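Long-range contacts in protein toll (PDB 4LXR), which serves as the cell-surface receptor for the cleaved cytokine spaetzle, here through its leucine-rich-repeat extracellular region, switching on antifungal immune signalling and patterning the embryo's dorsal-ventral axis: residues N421-Q426 / N456-V461; Q437-F442 / V461-K466. All blocks are in the same frame, centred on the assembly; numbering follows the deposited sequence.

Contact 1 (N421-Q426 / N456-V461). With NAG (2-acetamido-2-deoxy-beta-D-glucopyranose), chain M.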
loop_
_atom_site.group_PDB
_atom_site.type_symbol
_atom_site.label_atom_id
_atom_site.label_comp_id
_atom_site.label_asym_id
_atom_site.label_seq_id
_atom_site.Cartn_x
_atom_site.Cartn_y
_atom_site.Cartn_z
ATOM N N ASN A 421 7.052 -12.065 -11.707
ATOM C CA ASN A 421 7.829 -13.218 -12.112
ATOM C C ASN A 421 7.665 -13.409 -13.617
ATOM O O ASN A 421 7.212 -12.489 -14.304
ATOM C CB ASN A 421 7.399 -14.450 -11.305
ATOM C CG ASN A 421 8.091 -14.519 -9.954
ATOM O OD1 ASN A 421 9.297 -14.755 -9.898
ATOM N ND2 ASN A 421 7.345 -14.299 -8.864
ATOM N N ASP A 422 8.032 -14.578 -14.137
ATOM C CA ASP A 422 7.906 -14.842 -15.573
ATOM C C ASP A 422 6.952 -15.995 -15.814
ATOM O O ASP A 422 7.191 -16.844 -16.671
ATOM C CB ASP A 422 9.263 -15.179 -16.189
ATOM C CG ASP A 422 10.123 -13.957 -16.409
ATOM O OD1 ASP A 422 9.664 -13.023 -17.098
ATOM O OD2 ASP A 422 11.258 -13.930 -15.890
ATOM N N ILE A 423 5.877 -16.036 -15.038
ATOM C CA ILE A 423 4.950 -17.155 -15.081
ATOM C C ILE A 423 3.939 -17.043 -16.210
ATOM O O ILE A 423 3.155 -16.093 -16.260
ATOM C CB ILE A 423 4.197 -17.285 -13.753
ATOM C CG1 ILE A 423 5.199 -17.436 -12.603
ATOM C CG2 ILE A 423 3.237 -18.449 -13.807
ATOM C CD1 ILE A 423 4.618 -17.127 -11.244
ATOM N N ASP A 424 3.949 -18.015 -17.119
ATOM C CA ASP A 424 2.943 -18.030 -18.185
ATOM C C ASP A 424 1.999 -19.243 -18.116
ATOM O O ASP A 424 1.048 -19.351 -18.899
ATOM C CB ASP A 424 3.604 -17.900 -19.572
ATOM C CG ASP A 424 4.454 -19.105 -19.946
ATOM O OD1 ASP A 424 4.644 -20.013 -19.105
ATOM O OD2 ASP A 424 4.952 -19.135 -21.094
ATOM N N LEU A 425 2.281 -20.153 -17.187
ATOM C CA LEU A 425 1.546 -21.417 -17.047
ATOM C C LEU A 425 1.465 -22.230 -18.342
ATOM O O LEU A 425 0.652 -23.147 -18.459
ATOM C CB LEU A 425 0.159 -21.204 -16.436
ATOM C CG LEU A 425 0.114 -20.625 -15.020
ATOM C CD1 LEU A 425 -1.324 -20.587 -14.522
ATOM C CD2 LEU A 425 1.003 -21.422 -14.055
ATOM N N GLN A 426 2.320 -21.874 -19.300
ATOM C CA GLN A 426 2.609 -22.688 -20.482
ATOM C C GLN A 426 1.356 -23.131 -21.219
ATOM O O GLN A 426 1.167 -24.318 -21.468
ATOM C CB GLN A 426 3.461 -23.900 -20.080
ATOM C CG GLN A 426 4.532 -23.561 -19.031
ATOM C CD GLN A 426 5.619 -24.614 -18.916
ATOM O OE1 GLN A 426 6.176 -25.060 -19.920
ATOM N NE2 GLN A 426 5.926 -25.014 -17.690
ATOM N N ASN A 456 2.955 -10.995 -14.437
ATOM C CA ASN A 456 3.489 -12.211 -15.032
ATOM C C ASN A 456 3.087 -12.248 -16.507
ATOM O O ASN A 456 2.968 -11.198 -17.132
ATOM C CB ASN A 456 2.981 -13.426 -14.254
ATOM C CG ASN A 456 3.737 -13.628 -12.941
ATOM O OD1 ASN A 456 4.846 -14.131 -12.950
ATOM N ND2 ASN A 456 3.139 -13.228 -11.816
ATOM N N SER A 457 2.863 -13.433 -17.064
ATOM C CA SER A 457 2.440 -13.549 -18.467
ATOM C C SER A 457 1.224 -14.444 -18.634
ATOM O O SER A 457 1.136 -15.213 -19.579
ATOM C CB SER A 457 3.577 -14.074 -19.334
ATOM O OG SER A 457 4.604 -13.112 -19.411
ATOM N N ILE A 458 0.298 -14.357 -17.689
ATOM C CA ILE A 458 -0.927 -15.120 -17.758
ATOM C C ILE A 458 -1.750 -14.571 -18.924
ATOM O O ILE A 458 -1.772 -13.354 -19.165
ATOM C CB ILE A 458 -1.708 -15.001 -16.434
ATOM C CG1 ILE A 458 -0.826 -15.444 -15.255
ATOM C CG2 ILE A 458 -2.998 -15.787 -16.487
ATOM C CD1 ILE A 458 -0.500 -16.906 -15.254
ATOM N N ILE A 459 -2.395 -15.468 -19.665
ATOM C CA ILE A 459 -3.229 -15.066 -20.791
ATOM C C ILE A 459 -4.679 -15.482 -20.605
ATOM O O ILE A 459 -5.528 -15.169 -21.427
ATOM C CB ILE A 459 -2.718 -15.664 -22.131
ATOM C CG1 ILE A 459 -2.727 -17.187 -22.079
ATOM C CG2 ILE A 459 -1.323 -15.176 -22.438
ATOM C CD1 ILE A 459 -2.416 -17.826 -23.411
ATOM N N PHE A 460 -4.968 -16.178 -19.516
ATOM C CA PHE A 460 -6.249 -16.864 -19.407
ATOM C C PHE A 460 -6.729 -16.940 -17.966
ATOM O O PHE A 460 -5.934 -17.190 -17.054
ATOM C CB PHE A 460 -6.070 -18.273 -19.983
ATOM C CG PHE A 460 -7.260 -19.166 -19.829
ATOM C CD1 PHE A 460 -8.427 -18.921 -20.537
ATOM C CD2 PHE A 460 -7.188 -20.293 -19.026
ATOM C CE1 PHE A 460 -9.524 -19.768 -20.420
ATOM C CE2 PHE A 460 -8.271 -21.144 -18.901
ATOM C CZ PHE A 460 -9.446 -20.881 -19.605
ATOM N N VAL A 461 -8.029 -16.736 -17.766
ATOM C CA VAL A 461 -8.651 -16.954 -16.464
ATOM C C VAL A 461 -8.986 -18.436 -16.287
ATOM O O VAL A 461 -9.967 -18.918 -16.839
ATOM C CB VAL A 461 -9.944 -16.128 -16.320
ATOM C CG1 VAL A 461 -10.567 -16.375 -14.977
ATOM C CG2 VAL A 461 -9.653 -14.646 -16.523
HETATM C C1 NAG M . 3.040 -10.607 -22.818
HETATM C C2 NAG M . 4.348 -9.813 -23.032
HETATM C C3 NAG M . 5.574 -10.739 -23.103
HETATM C C4 NAG M . 5.344 -11.948 -24.009
HETATM C C5 NAG M . 3.944 -12.531 -23.824
HETATM C C6 NAG M . 3.941 -14.028 -23.626
HETATM C C7 NAG M . 4.476 -7.641 -24.173
HETATM C C8 NAG M . 4.347 -6.913 -25.479
HETATM N N2 NAG M . 4.269 -8.961 -24.215
HETATM O O3 NAG M . 5.972 -11.150 -21.797
HETATM O O4 NAG M . 5.551 -11.598 -25.373
HETATM O O5 NAG M . 3.344 -11.964 -22.658
HETATM O O6 NAG M . 2.637 -14.564 -23.792
HETATM O O7 NAG M . 4.754 -7.059 -23.128
HETATM O O HOH W 1 8.005 -13.605 -18.774
HETATM O O HOH W 2 -1.934 -18.542 -18.827
#
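A side-chain amide from one repeat reaches into the backbone of the one before it: Asn-456 OD1 accepts from Ile-423 N at 3.0 Å. The N-H points well at the oxygen (161°), although the nitrogen stands 21° off the amide's carbonyl plane. With chi1 at -78°, CG sits beside the backbone N of Asn-456, which brings the amide alongside Ile-423, pointing the same way. Ile-423 then runs its CB and CG1 past the same oxygen, CG1 at 3.3 Å. The other end of the amide is also gripped, ND2 donating to Leu-418 O and Leu-453 O, so the buried group is unlikely to turn. One residue on, Ser-457 N returns a short bond of 2.8 Å to Ile-423 O. Farther along, a water joins Asp-424 O (3.1 Å) to Ile-459 N, while Ile-458 CD1 rests on Leu-425 CG at 3.8 Å. Asp-424 OD1 accepts from Gln-426 N, forming an Asx turn, and also makes a salt bridge to Arg-400. Ser-457 OG makes a weak hydrogen bond to NAG O3 (3.4 Å). Asn-421, its ND2 held by Leu-418 O, gives OD1 to Leu-399 N in the same manner, and Asn-480 serves Ile-458 N. Such repeated bonding is the asparagine ladder of leucine-rich repeats, here passing from LRR 12 to LRR 13.

Contact 2 (Q437-F442 / V461-K466); sequences QINSPF and VYNDWK
The start of helix 463-467, which ends LRR 13, is pinned to the loop that connects helix 429-433 with strand 450-452. Asp-464 grips Ser-440 with both carboxylate oxygens. OD1 accepts from Ser-440 N at 2.8 Å, the nitrogen lying above the carboxylate plane, and OD2 offers its syn lone pair to Ser-440 OG at 2.6 Å. In Ser-440 the hydroxyl is held between the backbone N and the carbonyl carbon (chi1 87°), where it can also accept from Phe-442 N, 3.0 Å from OG: an ST turn. Trp-465 NE1 adds a weak bond to the same OG, so this buried oxygen has three partners. Were Asp-464 an alanine, Ser-440 N and the Ser-440 hydroxyl proton would probably both lose their acceptor. In this leucine-rich-repeat solenoid the helix lies on the return path between parallel strands, and Asn-463 docks by backbone as well as side chain. Asn-463 N donates to Ile-438 O at 3.2 Å, and its ND2 reaches Asn-439 OD1 almost straight (169°) and close to its own amide plane, the two side chains running side by side. Asn-463 OD1 takes a bond from Asn-467. Trp-465 turns NE1 to the edge of the Phe-442 ring, 3.8 Å from CD2, while Tyr-462 CB lies over one face of its indole. Ile-438 CG2 packs on Tyr-462 CE2 at 3.9 Å.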
loop_
_atom_site.group_PDB
_atom_site.type_symbol
_atom_site.label_atom_id
_atom_site.label_comp_id
_atom_site.label_asym_id
_atom_site.label_seq_id
_atom_site.Cartn_x
_atom_site.Cartn_y
_atom_site.Cartn_z
ATOM N N GLN A 437 -11.652 -26.939 -20.251
ATOM C CA GLN A 437 -11.632 -26.820 -18.807
ATOM C C GLN A 437 -10.233 -27.190 -18.314
ATOM O O GLN A 437 -9.846 -28.361 -18.315
ATOM C CB GLN A 437 -12.698 -27.737 -18.200
ATOM C CG GLN A 437 -13.118 -27.382 -16.779
ATOM C CD GLN A 437 -14.412 -28.071 -16.367
ATOM O OE1 GLN A 437 -15.025 -28.786 -17.160
ATOM N NE2 GLN A 437 -14.832 -27.853 -15.126
ATOM N N ILE A 438 -9.467 -26.182 -17.914
ATOM C CA ILE A 438 -8.061 -26.381 -17.596
ATOM C C ILE A 438 -7.789 -25.870 -16.201
ATOM O O ILE A 438 -7.989 -24.694 -15.925
ATOM C CB ILE A 438 -7.152 -25.612 -18.583
ATOM C CG1 ILE A 438 -7.582 -25.875 -20.030
ATOM C CG2 ILE A 438 -5.692 -25.994 -18.374
ATOM C CD1 ILE A 438 -7.336 -24.710 -20.977
ATOM N N ASN A 439 -7.360 -26.748 -15.306
ATOM C CA ASN A 439 -6.992 -26.297 -13.961
ATOM C C ASN A 439 -5.551 -25.800 -13.904
ATOM O O ASN A 439 -4.650 -26.435 -14.452
ATOM C CB ASN A 439 -7.193 -27.406 -12.922
ATOM C CG ASN A 439 -8.656 -27.666 -12.614
ATOM O OD1 ASN A 439 -9.477 -26.746 -12.594
ATOM N ND2 ASN A 439 -8.988 -28.929 -12.366
ATOM N N SER A 440 -5.355 -24.661 -13.246
ATOM C CA SER A 440 -4.029 -24.167 -12.895
ATOM C C SER A 440 -3.379 -25.076 -11.838
ATOM O O SER A 440 -4.064 -25.875 -11.205
ATOM C CB SER A 440 -4.133 -22.742 -12.351
ATOM O OG SER A 440 -4.390 -22.745 -10.953
ATOM N N PRO A 441 -2.050 -24.963 -11.653
ATOM C CA PRO A 441 -1.357 -25.712 -10.590
ATOM C C PRO A 441 -1.871 -25.382 -9.184
ATOM O O PRO A 441 -1.599 -26.113 -8.226
ATOM C CB PRO A 441 0.106 -25.251 -10.730
ATOM C CG PRO A 441 0.242 -24.849 -12.149
ATOM C CD PRO A 441 -1.099 -24.265 -12.541
ATOM N N PHE A 442 -2.608 -24.285 -9.063
ATOM C CA PHE A 442 -3.116 -23.829 -7.773
ATOM C C PHE A 442 -4.438 -24.496 -7.414
ATOM O O PHE A 442 -4.980 -24.280 -6.327
ATOM C CB PHE A 442 -3.276 -22.314 -7.816
ATOM C CG PHE A 442 -2.080 -21.615 -8.378
ATOM C CD1 PHE A 442 -0.809 -21.882 -7.879
ATOM C CD2 PHE A 442 -2.207 -20.738 -9.438
ATOM C CE1 PHE A 442 0.303 -21.263 -8.417
ATOM C CE2 PHE A 442 -1.094 -20.115 -9.972
ATOM C CZ PHE A 442 0.156 -20.374 -9.457
ATOM N N VAL A 461 -8.029 -16.736 -17.766
ATOM C CA VAL A 461 -8.651 -16.954 -16.464
ATOM C C VAL A 461 -8.986 -18.436 -16.287
ATOM O O VAL A 461 -9.967 -18.918 -16.839
ATOM C CB VAL A 461 -9.944 -16.128 -16.320
ATOM C CG1 VAL A 461 -10.567 -16.375 -14.977
ATOM C CG2 VAL A 461 -9.653 -14.646 -16.523
ATOM N N TYR A 462 -8.166 -19.151 -15.519
ATOM C CA TYR A 462 -8.300 -20.606 -15.357
ATOM C C TYR A 462 -9.570 -21.072 -14.648
ATOM O O TYR A 462 -10.197 -20.316 -13.915
ATOM C CB TYR A 462 -7.051 -21.189 -14.664
ATOM C CG TYR A 462 -5.877 -21.290 -15.601
ATOM C CD1 TYR A 462 -5.183 -20.149 -16.001
ATOM C CD2 TYR A 462 -5.478 -22.521 -16.115
ATOM C CE1 TYR A 462 -4.115 -20.235 -16.886
ATOM C CE2 TYR A 462 -4.399 -22.618 -16.985
ATOM C CZ TYR A 462 -3.727 -21.473 -17.372
ATOM O OH TYR A 462 -2.666 -21.569 -18.242
ATOM N N ASN A 463 -9.925 -22.335 -14.860
ATOM C CA ASN A 463 -11.169 -22.906 -14.341
ATOM C C ASN A 463 -11.260 -22.948 -12.819
ATOM O O ASN A 463 -12.292 -22.595 -12.241
ATOM C CB ASN A 463 -11.390 -24.313 -14.905
ATOM C CG ASN A 463 -12.589 -25.009 -14.284
ATOM O OD1 ASN A 463 -13.731 -24.773 -14.674
ATOM N ND2 ASN A 463 -12.333 -25.873 -13.307
ATOM N N ASP A 464 -10.188 -23.391 -12.170
ATOM C CA ASP A 464 -10.206 -23.526 -10.719
ATOM C C ASP A 464 -10.385 -22.185 -10.018
ATOM O O ASP A 464 -10.967 -22.135 -8.936
ATOM C CB ASP A 464 -8.955 -24.246 -10.201
ATOM C CG ASP A 464 -7.674 -23.673 -10.772
ATOM O OD1 ASP A 464 -7.589 -23.516 -12.015
ATOM O OD2 ASP A 464 -6.754 -23.387 -9.975
ATOM N N TRP A 465 -9.901 -21.105 -10.633
ATOM C CA TRP A 465 -10.003 -19.782 -10.006
ATOM C C TRP A 465 -11.464 -19.361 -9.924
ATOM O O TRP A 465 -11.863 -18.622 -9.020
ATOM C CB TRP A 465 -9.190 -18.721 -10.765
ATOM C CG TRP A 465 -7.719 -19.039 -10.920
ATOM C CD1 TRP A 465 -7.004 -19.980 -10.238
ATOM C CD2 TRP A 465 -6.797 -18.414 -11.825
ATOM N NE1 TRP A 465 -5.698 -19.988 -10.668
ATOM C CE2 TRP A 465 -5.546 -19.033 -11.641
ATOM C CE3 TRP A 465 -6.912 -17.397 -12.777
ATOM C CZ2 TRP A 465 -4.415 -18.668 -12.374
ATOM C CZ3 TRP A 465 -5.790 -17.039 -13.512
ATOM C CH2 TRP A 465 -4.557 -17.669 -13.302
ATOM N N LYS A 466 -12.265 -19.837 -10.872
ATOM C CA LYS A 466 -13.675 -19.468 -10.920
ATOM C C LYS A 466 -14.537 -20.437 -10.123
ATOM O O LYS A 466 -15.511 -20.036 -9.486
ATOM C CB LYS A 466 -14.182 -19.438 -12.370
ATOM C CG LYS A 466 -13.604 -18.344 -13.256
ATOM C CD LYS A 466 -14.197 -18.431 -14.663
ATOM C CE LYS A 466 -13.866 -19.780 -15.296
ATOM N NZ LYS A 466 -14.195 -19.871 -16.732
#

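From the N terminus the chain passes 421-426 in LRR 12, follows helix 429-433, and comes to 437-442 before strand 450-452 of LRR 13. Segment 456-461 then comes to lie beside 421-426, closing contact 1 over 29 intervening residues; 461-466 closes contact 2 on 437-442 over 18. The segments alternate, so the two loops cross, with Val-461 shared between them. Contact 1 joins the loops just after strands 415-417 and 450-452, and contact 2 fastens the inter-repeat loop to helix 463-467. They meet directly: Leu-425 packs against Tyr-462 and Pro-441, and Ile-458 against the Trp-465 ring.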